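PDB 1OMO: alanine dehydrogenase from Archaeoglobus fulgidus, which catalyses the NAD(+)-dependent oxidative deamination of L-alanine to pyruvate, and the reverse reductive amination of pyruvate, as a homodimer. Local coordinates for residues A[2-7]-A[307-312]; A[22-27]-A[109-114]; A[118-123]-A[269-274]. All coordinates share one frame; numbering follows the deposited sequence.

Contact 1: residues A[2-7]-A[307-312]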
loop_
_atom_site.group_PDB
_atom_site.type_symbol
_atom_site.label_atom_id
_atom_site.label_comp_id
_atom_site.label_asym_id
_atom_site.label_seq_id
_atom_site.Cartn_x
_atom_site.Cartn_y
_atom_site.Cartn_z
ATOM N N GLU A 2 -2.046 -22.161 -2.044
ATOM C CA GLU A 2 -1.467 -21.761 -3.317
ATOM C C GLU A 2 -1.884 -20.377 -3.745
ATOM O O GLU A 2 -3.059 -20.027 -3.649
ATOM C CB GLU A 2 -1.901 -22.730 -4.423
ATOM C CG GLU A 2 -1.585 -24.175 -4.126
ATOM C CD GLU A 2 -0.102 -24.419 -4.095
ATOM O OE1 GLU A 2 0.492 -24.664 -5.169
ATOM O OE2 GLU A 2 0.473 -24.342 -2.989
ATOM N N THR A 3 -0.928 -19.595 -4.232
ATOM C CA THR A 3 -1.237 -18.271 -4.753
ATOM C C THR A 3 -1.097 -18.365 -6.287
ATOM O O THR A 3 -0.108 -18.894 -6.815
ATOM C CB THR A 3 -0.285 -17.210 -4.179
ATOM O OG1 THR A 3 -0.551 -17.045 -2.777
ATOM C CG2 THR A 3 -0.452 -15.882 -4.888
ATOM N N LEU A 4 -2.114 -17.887 -7.002
ATOM C CA LEU A 4 -2.129 -17.908 -8.469
ATOM C C LEU A 4 -1.303 -16.716 -8.996
ATOM O O LEU A 4 -1.402 -15.606 -8.464
ATOM C CB LEU A 4 -3.586 -17.813 -8.949
ATOM C CG LEU A 4 -3.960 -17.906 -10.414
ATOM C CD1 LEU A 4 -3.781 -19.324 -10.873
ATOM C CD2 LEU A 4 -5.381 -17.430 -10.619
ATOM N N ILE A 5 -0.462 -16.959 -9.999
ATOM C CA ILE A 5 0.364 -15.908 -10.609
ATOM C C ILE A 5 -0.162 -15.668 -12.021
ATOM O O ILE A 5 -0.249 -16.608 -12.812
ATOM C CB ILE A 5 1.863 -16.331 -10.660
ATOM C CG1 ILE A 5 2.365 -16.598 -9.230
ATOM C CG2 ILE A 5 2.728 -15.217 -11.253
ATOM C CD1 ILE A 5 2.148 -15.418 -8.268
ATOM N N LEU A 6 -0.555 -14.427 -12.319
ATOM C CA LEU A 6 -1.082 -14.093 -13.645
ATOM C C LEU A 6 -0.279 -13.013 -14.354
ATOM O O LEU A 6 -0.032 -11.912 -13.824
ATOM C CB LEU A 6 -2.540 -13.663 -13.562
ATOM C CG LEU A 6 -3.596 -14.731 -13.267
ATOM C CD1 LEU A 6 -4.934 -14.044 -13.202
ATOM C CD2 LEU A 6 -3.627 -15.824 -14.332
ATOM N N THR A 7 0.134 -13.363 -15.560
ATOM C CA THR A 7 0.925 -12.508 -16.427
ATOM C C THR A 7 0.053 -11.526 -17.223
ATOM O O THR A 7 -1.154 -11.736 -17.365
ATOM C CB THR A 7 1.658 -13.346 -17.454
ATOM O OG1 THR A 7 0.722 -13.836 -18.399
ATOM C CG2 THR A 7 2.193 -14.564 -16.838
ATOM N N ASN A 307 -12.327 -15.714 -13.644
ATOM C CA ASN A 307 -12.268 -16.254 -14.985
ATOM C C ASN A 307 -11.024 -17.104 -15.130
ATOM O O ASN A 307 -10.974 -17.992 -15.968
ATOM C CB ASN A 307 -12.246 -15.151 -16.025
ATOM C CG ASN A 307 -13.613 -14.578 -16.285
ATOM O OD1 ASN A 307 -14.619 -15.210 -15.992
ATOM N ND2 ASN A 307 -13.660 -13.385 -16.849
ATOM N N ALA A 308 -10.008 -16.811 -14.327
ATOM C CA ALA A 308 -8.775 -17.556 -14.374
ATOM C C ALA A 308 -9.006 -18.966 -13.789
ATOM O O ALA A 308 -8.507 -19.957 -14.339
ATOM C CB ALA A 308 -7.686 -16.817 -13.604
ATOM N N LEU A 309 -9.743 -19.074 -12.681
ATOM C CA LEU A 309 -10.007 -20.396 -12.128
ATOM C C LEU A 309 -10.751 -21.206 -13.200
ATOM O O LEU A 309 -10.371 -22.344 -13.518
ATOM C CB LEU A 309 -10.867 -20.298 -10.895
ATOM C CG LEU A 309 -10.220 -19.419 -9.835
ATOM C CD1 LEU A 309 -11.146 -19.346 -8.643
ATOM C CD2 LEU A 309 -8.868 -19.976 -9.413
ATOM N N SER A 310 -11.793 -20.600 -13.768
ATOM C CA SER A 310 -12.614 -21.246 -14.797
ATOM C C SER A 310 -11.881 -21.815 -15.979
ATOM O O SER A 310 -12.229 -22.892 -16.438
ATOM C CB SER A 310 -13.660 -20.284 -15.345
ATOM O OG SER A 310 -14.621 -20.047 -14.348
ATOM N N LYS A 311 -10.877 -21.111 -16.486
ATOM C CA LYS A 311 -10.167 -21.602 -17.654
ATOM C C LYS A 311 -8.833 -22.258 -17.352
ATOM O O LYS A 311 -8.048 -22.534 -18.266
ATOM C CB LYS A 311 -9.966 -20.468 -18.649
ATOM C CG LYS A 311 -11.251 -19.839 -19.121
ATOM C CD LYS A 311 -10.935 -18.756 -20.143
ATOM C CE LYS A 311 -12.190 -18.278 -20.837
ATOM N NZ LYS A 311 -11.868 -17.156 -21.754
ATOM N N ASN A 312 -8.582 -22.521 -16.075
ATOM C CA ASN A 312 -7.332 -23.156 -15.657
ATOM C C ASN A 312 -6.140 -22.338 -16.163
ATOM O O ASN A 312 -5.130 -22.898 -16.607
ATOM C CB ASN A 312 -7.230 -24.581 -16.215
ATOM C CG ASN A 312 -6.180 -25.412 -15.490
ATOM O OD1 ASN A 312 -5.586 -26.319 -16.067
ATOM N ND2 ASN A 312 -5.957 -25.110 -14.209
#
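Leu4 and Leu6 lie on strand 3-6 of the mixed sheet in the sandwich-forming dimer domain, and both reach Ala308 near the C-terminal end of helix 294-311. The short segments cross almost at right angles, at 95°, with their axes 10.9 Å apart. Being two residues apart on the strand, the two leucines project from the same face of the sheet, while Ile5 between them packs on Ile317 of its own chain and on Ile317 of the second subunit. The Ala308 methyl points into the notch between two leucine methyls, both on its strand side: Leu4 CD2 lies 3.8 Å from Ala308 CB, and Leu6 CD1 approaches the same CB to 3.9 Å. Leu4 CG stands anti to the backbone N (chi1 -176°), which extends the branch toward the helix. The contact thins out toward Leu309, whose CD2 lies 4.5 Å from Leu4 CD2. Alanine suits the helix because its single methyl fits against both leucine ends, and the leucines suit the strand because their branched ends bridge to it. Since every atom that meets across this contact is aliphatic carbon, the attraction is dispersion and the exclusion of water, with no directional bond to fix the register.

Contact 2: residues A[22-27]-A[109-114]. With NAD (nicotinamide-adenine-dinucleotide), chain D.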
loop_
_atom_site.group_PDB
_atom_site.type_symbol
_atom_site.label_atom_id
_atom_site.label_comp_id
_atom_site.label_asym_id
_atom_site.label_seq_id
_atom_site.Cartn_x
_atom_site.Cartn_y
_atom_site.Cartn_z
ATOM N N ASN A 22 -19.166 -3.498 -16.540
ATOM C CA ASN A 22 -20.151 -3.863 -15.536
ATOM C C ASN A 22 -19.576 -3.779 -14.137
ATOM O O ASN A 22 -20.259 -3.326 -13.226
ATOM C CB ASN A 22 -20.672 -5.274 -15.777
ATOM C CG ASN A 22 -21.692 -5.320 -16.881
ATOM O OD1 ASN A 22 -21.937 -6.376 -17.475
ATOM N ND2 ASN A 22 -22.306 -4.171 -17.166
ATOM N N ALA A 23 -18.329 -4.225 -13.995
ATOM C CA ALA A 23 -17.631 -4.229 -12.717
ATOM C C ALA A 23 -17.348 -2.824 -12.218
ATOM O O ALA A 23 -17.551 -2.525 -11.045
ATOM C CB ALA A 23 -16.315 -5.022 -12.834
ATOM N N VAL A 24 -16.909 -1.951 -13.112
ATOM C CA VAL A 24 -16.598 -0.588 -12.719
ATOM C C VAL A 24 -17.860 0.173 -12.337
ATOM O O VAL A 24 -17.860 0.967 -11.395
ATOM C CB VAL A 24 -15.809 0.159 -13.851
ATOM C CG1 VAL A 24 -15.626 1.643 -13.520
ATOM C CG2 VAL A 24 -14.453 -0.481 -14.007
ATOM N N GLU A 25 -18.951 -0.092 -13.047
ATOM C CA GLU A 25 -20.220 0.564 -12.738
ATOM C C GLU A 25 -20.720 0.158 -11.339
ATOM O O GLU A 25 -21.113 1.013 -10.517
ATOM C CB GLU A 25 -21.264 0.212 -13.795
ATOM C CG GLU A 25 -22.637 0.878 -13.555
ATOM C CD GLU A 25 -23.503 0.874 -14.806
ATOM O OE1 GLU A 25 -23.439 -0.105 -15.576
ATOM O OE2 GLU A 25 -24.261 1.831 -15.022
ATOM N N GLU A 26 -20.690 -1.144 -11.053
ATOM C CA GLU A 26 -21.144 -1.637 -9.736
ATOM C C GLU A 26 -20.202 -1.122 -8.631
ATOM O O GLU A 26 -20.635 -0.763 -7.544
ATOM C CB GLU A 26 -21.228 -3.175 -9.771
ATOM C CG GLU A 26 -21.681 -3.841 -8.494
ATOM C CD GLU A 26 -23.089 -3.445 -8.030
ATOM O OE1 GLU A 26 -23.550 -4.042 -7.039
ATOM O OE2 GLU A 26 -23.742 -2.564 -8.641
ATOM N N ALA A 27 -18.905 -1.062 -8.924
ATOM C CA ALA A 27 -17.938 -0.550 -7.961
ATOM C C ALA A 27 -18.314 0.868 -7.597
ATOM O O ALA A 27 -18.334 1.215 -6.431
ATOM C CB ALA A 27 -16.528 -0.559 -8.555
ATOM N N THR A 109 -9.957 2.155 -16.935
ATOM C CA THR A 109 -10.020 3.616 -17.073
ATOM C C THR A 109 -10.892 3.793 -18.299
ATOM O O THR A 109 -11.787 4.640 -18.325
ATOM C CB THR A 109 -8.613 4.229 -17.301
ATOM O OG1 THR A 109 -7.756 3.812 -16.219
ATOM C CG2 THR A 109 -8.698 5.770 -17.334
ATOM N N GLY A 110 -10.662 2.961 -19.304
ATOM C CA GLY A 110 -11.512 3.043 -20.467
ATOM C C GLY A 110 -12.959 2.793 -20.062
ATOM O O GLY A 110 -13.864 3.566 -20.414
ATOM N N ALA A 111 -13.192 1.715 -19.304
ATOM C CA ALA A 111 -14.548 1.372 -18.874
ATOM C C ALA A 111 -15.221 2.549 -18.139
ATOM O O ALA A 111 -16.384 2.873 -18.412
ATOM C CB ALA A 111 -14.523 0.115 -17.981
ATOM N N ALA A 112 -14.500 3.195 -17.220
ATOM C CA ALA A 112 -15.091 4.319 -16.501
ATOM C C ALA A 112 -15.497 5.430 -17.465
ATOM O O ALA A 112 -16.573 5.994 -17.333
ATOM C CB ALA A 112 -14.135 4.855 -15.444
ATOM N N GLY A 113 -14.648 5.703 -18.453
ATOM C CA GLY A 113 -14.933 6.756 -19.398
ATOM C C GLY A 113 -16.252 6.452 -20.063
ATOM O O GLY A 113 -17.086 7.325 -20.180
ATOM N N GLY A 114 -16.425 5.198 -20.465
ATOM C CA GLY A 114 -17.645 4.754 -21.109
ATOM C C GLY A 114 -18.875 4.834 -20.207
ATOM O O GLY A 114 -19.955 5.219 -20.671
HETATM P PA NAD D . 0.544 7.908 -23.972
HETATM O O1A NAD D . 1.854 8.585 -23.806
HETATM O O2A NAD D . 0.478 6.613 -24.792
HETATM O O5B NAD D . -0.729 8.808 -24.517
HETATM C C5B NAD D . -0.739 10.296 -24.443
HETATM C C4B NAD D . -0.850 10.814 -25.901
HETATM O O4B NAD D . -0.907 12.297 -25.720
HETATM C C3B NAD D . 0.426 10.625 -26.851
HETATM O O3B NAD D . 0.049 9.943 -28.113
HETATM C C2B NAD D . 0.998 12.046 -27.074
HETATM O O2B NAD D . 1.711 12.321 -28.225
HETATM C C1B NAD D . -0.283 12.901 -26.829
HETATM N N9A NAD D . -0.013 14.226 -26.354
HETATM C C8A NAD D . 0.913 14.718 -25.456
HETATM N N7A NAD D . 0.825 16.018 -25.271
HETATM C C5A NAD D . -0.160 16.469 -26.036
HETATM C C6A NAD D . -0.717 17.808 -26.232
HETATM N N6A NAD D . -0.229 18.857 -25.620
HETATM N N1A NAD D . -1.776 17.871 -27.122
HETATM C C2A NAD D . -2.286 16.801 -27.775
HETATM N N3A NAD D . -1.777 15.491 -27.621
HETATM C C4A NAD D . -0.726 15.375 -26.726
HETATM O O3 NAD D . -0.334 7.589 -22.594
HETATM P PN NAD D . -1.803 6.809 -22.249
HETATM O O1N NAD D . -2.494 6.546 -23.561
HETATM O O2N NAD D . -1.544 5.714 -21.234
HETATM O O5D NAD D . -2.560 8.116 -21.501
HETATM C C5D NAD D . -1.535 8.809 -20.529
HETATM C C4D NAD D . -2.178 9.851 -19.675
HETATM O O4D NAD D . -3.346 9.178 -18.940
HETATM C C3D NAD D . -1.284 10.424 -18.530
HETATM O O3D NAD D . -1.701 11.740 -18.120
HETATM C C2D NAD D . -1.500 9.356 -17.454
HETATM O O2D NAD D . -0.892 9.628 -16.235
HETATM C C1D NAD D . -3.098 9.240 -17.478
HETATM N N1N NAD D . -3.781 7.982 -17.015
HETATM C C2N NAD D . -4.858 8.256 -16.065
HETATM C C3N NAD D . -5.663 7.101 -15.752
HETATM C C7N NAD D . -6.863 7.417 -14.673
HETATM O O7N NAD D . -7.313 6.456 -13.985
HETATM N N7N NAD D . -7.331 8.704 -14.585
HETATM C C4N NAD D . -5.513 5.795 -16.276
HETATM C C5N NAD D . -4.406 5.673 -17.211
HETATM C C6N NAD D . -3.569 6.741 -17.572
#
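Val24 meets the helix of Ala111 and Ala112 with both of its methyls. Its CB points at the opposing helix, and from there the side chain forks. CG1, anti to the backbone N (chi1 173°), lies 4.0 Å from Ala112 CB and just as near that residue's CA, so it rests against the helix backbone as well as the methyl. CG2 takes the other neighbour, reaching Ala111 CB at 4.0 Å. One beta-branched residue thus straddles two successive alanines, and the small methyls let the helices come close, with Val24 CA only 6.4 Å from Ala112 CA. Val24 also packs on Gln296 of helix 294-311 and on Arg108, whose NH1 is hydrogen-bonded to NAD.

Helix 102-120 is one of the connections between the two domains: it follows strand 95-100 of the dimer-domain sheet and leads to strand 127-131 of the Rossmann-type parallel sheet. Small residues dominate here, Gly110, Ala111, Ala112, Gly113 and Gly114 in succession, which suits a buried helix with neighbours close by; the carbonyl O of Gly113 accepts a hydrogen bond from Asn214 ND2.

Thr109 turns away from Val24 and belongs to the cofactor pocket. Its OG1 comes within 3.0 Å of NAD C4N, the nicotinamide carbon that exchanges hydride, while its CG2 is 3.4 Å from the same carbon. Threonine suits the place because it carries a hydroxyl and a methyl on one carbon: the hydroxyl hydrogen-bonds back to the carbonyl O of Thr105 one turn earlier, which probably fixes the side chain's rotation, and the methyl packs against the nicotinamide carboxamide, with CG2 3.6 Å from NAD C7N.

Contact 3: residues A[118-123]-A[269-274]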
loop_
_atom_site.group_PDB
_atom_site.type_symbol
_atom_site.label_atom_id
_atom_site.label_comp_id
_atom_site.label_asym_id
_atom_site.label_seq_id
_atom_site.Cartn_x
_atom_site.Cartn_y
_atom_site.Cartn_z
ATOM N N LYS A 118 -22.115 7.359 -20.546
ATOM C CA LYS A 118 -23.445 6.762 -20.565
ATOM C C LYS A 118 -24.424 7.519 -19.662
ATOM O O LYS A 118 -25.589 7.708 -20.014
ATOM C CB LYS A 118 -23.414 5.306 -20.102
ATOM C CG LYS A 118 -24.849 4.766 -19.877
ATOM C CD LYS A 118 -24.960 3.236 -19.729
ATOM C CE LYS A 118 -24.808 2.805 -18.277
ATOM N NZ LYS A 118 -25.005 1.326 -18.097
ATOM N N TYR A 119 -23.941 7.963 -18.499
ATOM C CA TYR A 119 -24.781 8.665 -17.536
ATOM C C TYR A 119 -24.824 10.165 -17.701
ATOM O O TYR A 119 -25.783 10.808 -17.296
ATOM C CB TYR A 119 -24.296 8.374 -16.110
ATOM C CG TYR A 119 -24.724 7.022 -15.585
ATOM C CD1 TYR A 119 -25.952 6.865 -14.955
ATOM C CD2 TYR A 119 -23.923 5.902 -15.754
ATOM C CE1 TYR A 119 -26.380 5.619 -14.496
ATOM C CE2 TYR A 119 -24.338 4.648 -15.313
ATOM C CZ TYR A 119 -25.576 4.514 -14.680
ATOM O OH TYR A 119 -26.024 3.285 -14.239
ATOM N N LEU A 120 -23.791 10.732 -18.298
ATOM C CA LEU A 120 -23.714 12.170 -18.390
ATOM C C LEU A 120 -23.880 12.840 -19.750
ATOM O O LEU A 120 -24.302 13.983 -19.809
ATOM C CB LEU A 120 -22.387 12.601 -17.768
ATOM C CG LEU A 120 -22.250 12.981 -16.303
ATOM C CD1 LEU A 120 -23.442 12.615 -15.491
ATOM C CD2 LEU A 120 -20.969 12.330 -15.792
ATOM N N ALA A 121 -23.550 12.142 -20.829
ATOM C CA ALA A 121 -23.632 12.722 -22.170
ATOM C C ALA A 121 -25.027 12.660 -22.769
ATOM O O ALA A 121 -25.809 11.774 -22.429
ATOM C CB ALA A 121 -22.655 12.021 -23.099
ATOM N N ARG A 122 -25.330 13.594 -23.671
ATOM C CA ARG A 122 -26.641 13.625 -24.325
ATOM C C ARG A 122 -26.901 12.293 -24.985
ATOM O O ARG A 122 -26.039 11.762 -25.695
ATOM C CB ARG A 122 -26.682 14.705 -25.382
ATOM C CG ARG A 122 -26.696 16.089 -24.843
ATOM C CD ARG A 122 -26.845 17.056 -25.983
ATOM N NE ARG A 122 -25.564 17.469 -26.551
ATOM C CZ ARG A 122 -25.177 17.186 -27.778
ATOM N NH1 ARG A 122 -25.972 16.470 -28.563
ATOM N NH2 ARG A 122 -24.023 17.651 -28.227
ATOM N N LYS A 123 -28.081 11.746 -24.754
ATOM C CA LYS A 123 -28.416 10.459 -25.329
ATOM C C LYS A 123 -28.249 10.402 -26.852
ATOM O O LYS A 123 -28.086 9.316 -27.415
ATOM C CB LYS A 123 -29.828 10.066 -24.886
ATOM C CG LYS A 123 -29.879 9.770 -23.388
ATOM C CD LYS A 123 -31.138 10.316 -22.734
ATOM C CE LYS A 123 -32.350 9.413 -22.964
ATOM N NZ LYS A 123 -32.635 8.476 -21.819
ATOM N N GLY A 269 -20.355 7.959 -8.681
ATOM C CA GLY A 269 -21.066 6.940 -7.918
ATOM C C GLY A 269 -22.383 7.507 -7.414
ATOM O O GLY A 269 -23.419 6.841 -7.414
ATOM N N GLU A 270 -22.362 8.754 -6.980
ATOM C CA GLU A 270 -23.583 9.341 -6.502
ATOM C C GLU A 270 -24.596 9.406 -7.625
ATOM O O GLU A 270 -25.781 9.164 -7.397
ATOM C CB GLU A 270 -23.346 10.739 -5.970
ATOM C CG GLU A 270 -22.674 10.780 -4.620
ATOM C CD GLU A 270 -22.275 12.193 -4.272
ATOM O OE1 GLU A 270 -21.641 12.832 -5.113
ATOM O OE2 GLU A 270 -22.596 12.674 -3.176
ATOM N N VAL A 271 -24.140 9.718 -8.836
ATOM C CA VAL A 271 -25.067 9.792 -9.958
ATOM C C VAL A 271 -25.600 8.411 -10.295
ATOM O O VAL A 271 -26.798 8.222 -10.499
ATOM C CB VAL A 271 -24.411 10.405 -11.228
ATOM C CG1 VAL A 271 -25.359 10.303 -12.403
ATOM C CG2 VAL A 271 -24.069 11.885 -10.990
ATOM N N ILE A 272 -24.712 7.440 -10.346
ATOM C CA ILE A 272 -25.142 6.115 -10.679
ATOM C C ILE A 272 -26.124 5.601 -9.618
ATOM O O ILE A 272 -27.122 4.966 -9.943
ATOM C CB ILE A 272 -23.925 5.181 -10.808
ATOM C CG1 ILE A 272 -23.072 5.630 -11.990
ATOM C CG2 ILE A 272 -24.372 3.745 -11.028
ATOM C CD1 ILE A 272 -21.807 4.851 -12.154
ATOM N N ALA A 273 -25.844 5.909 -8.355
ATOM C CA ALA A 273 -26.684 5.464 -7.263
ATOM C C ALA A 273 -27.978 6.273 -7.091
ATOM O O ALA A 273 -28.826 5.915 -6.305
ATOM C CB ALA A 273 -25.880 5.471 -5.978
ATOM N N GLY A 274 -28.145 7.360 -7.828
ATOM C CA GLY A 274 -29.370 8.120 -7.665
ATOM C C GLY A 274 -29.347 9.109 -6.517
ATOM O O GLY A 274 -30.394 9.629 -6.127
#
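Tyr119 and Ile272 make the aromatic part of this contact, in which the last turn of helix 102-120 meets the short helix 268-273 of the NAD-binding domain. Ile272 CG1 sits over one face of the Tyr119 ring, 3.8 Å from the centroid and 14° off the ring normal, a CH-pi arrangement. The two side chains cross at about a right angle. CG1 of the isoleucine stands anti to the carbonyl carbon (chi1 -65°), while CG2, anti to the backbone N, meets the hydroxyl end, 3.6 Å from Tyr119 OH.

The aliphatic part centres on Val271, whose CG1 lies 4.3 Å from Tyr119 CB and equally far from Leu120 CD1. Leucine suits its buried place, its branched end meeting Val271 and its side chain also packing on His212.

The polar link lies outside the two segments: Tyr119 OH probably hydrogen-bonds Glu25 OE2 on helix 17-32. Tyrosine suits this place, offering a flat face to Ile272 and a hydroxyl to the glutamate. With an alanine here, Ile272 would probably face a gap in place of the ring, and Glu25 would lose its hydroxyl partner. One side chain thus combines dispersive contacts over its ring with a probable hydrogen bond at its end.

From the N terminus, strand 3-6 opens the longest loop, which contact 1 closes only at helix 294-311, some 300 residues later. Within that span contacts 2 and 3 follow one another. Contact 2 closes when helix 102-120 packs on helix 17-32, after most of the dimer-domain sheet has been laid down; contact 3 starts at the end of the same helix and closes on helix 268-273, after much of the Rossmann-type domain. Contact 1 lies in the dimer domain, its nearest atoms about 10 Å from those of contact 2, whereas contacts 2 and 3 touch: Glu25 of 22-27 meets both Tyr119 and Ile272, bringing helix 17-32 alongside the NAD-binding domain.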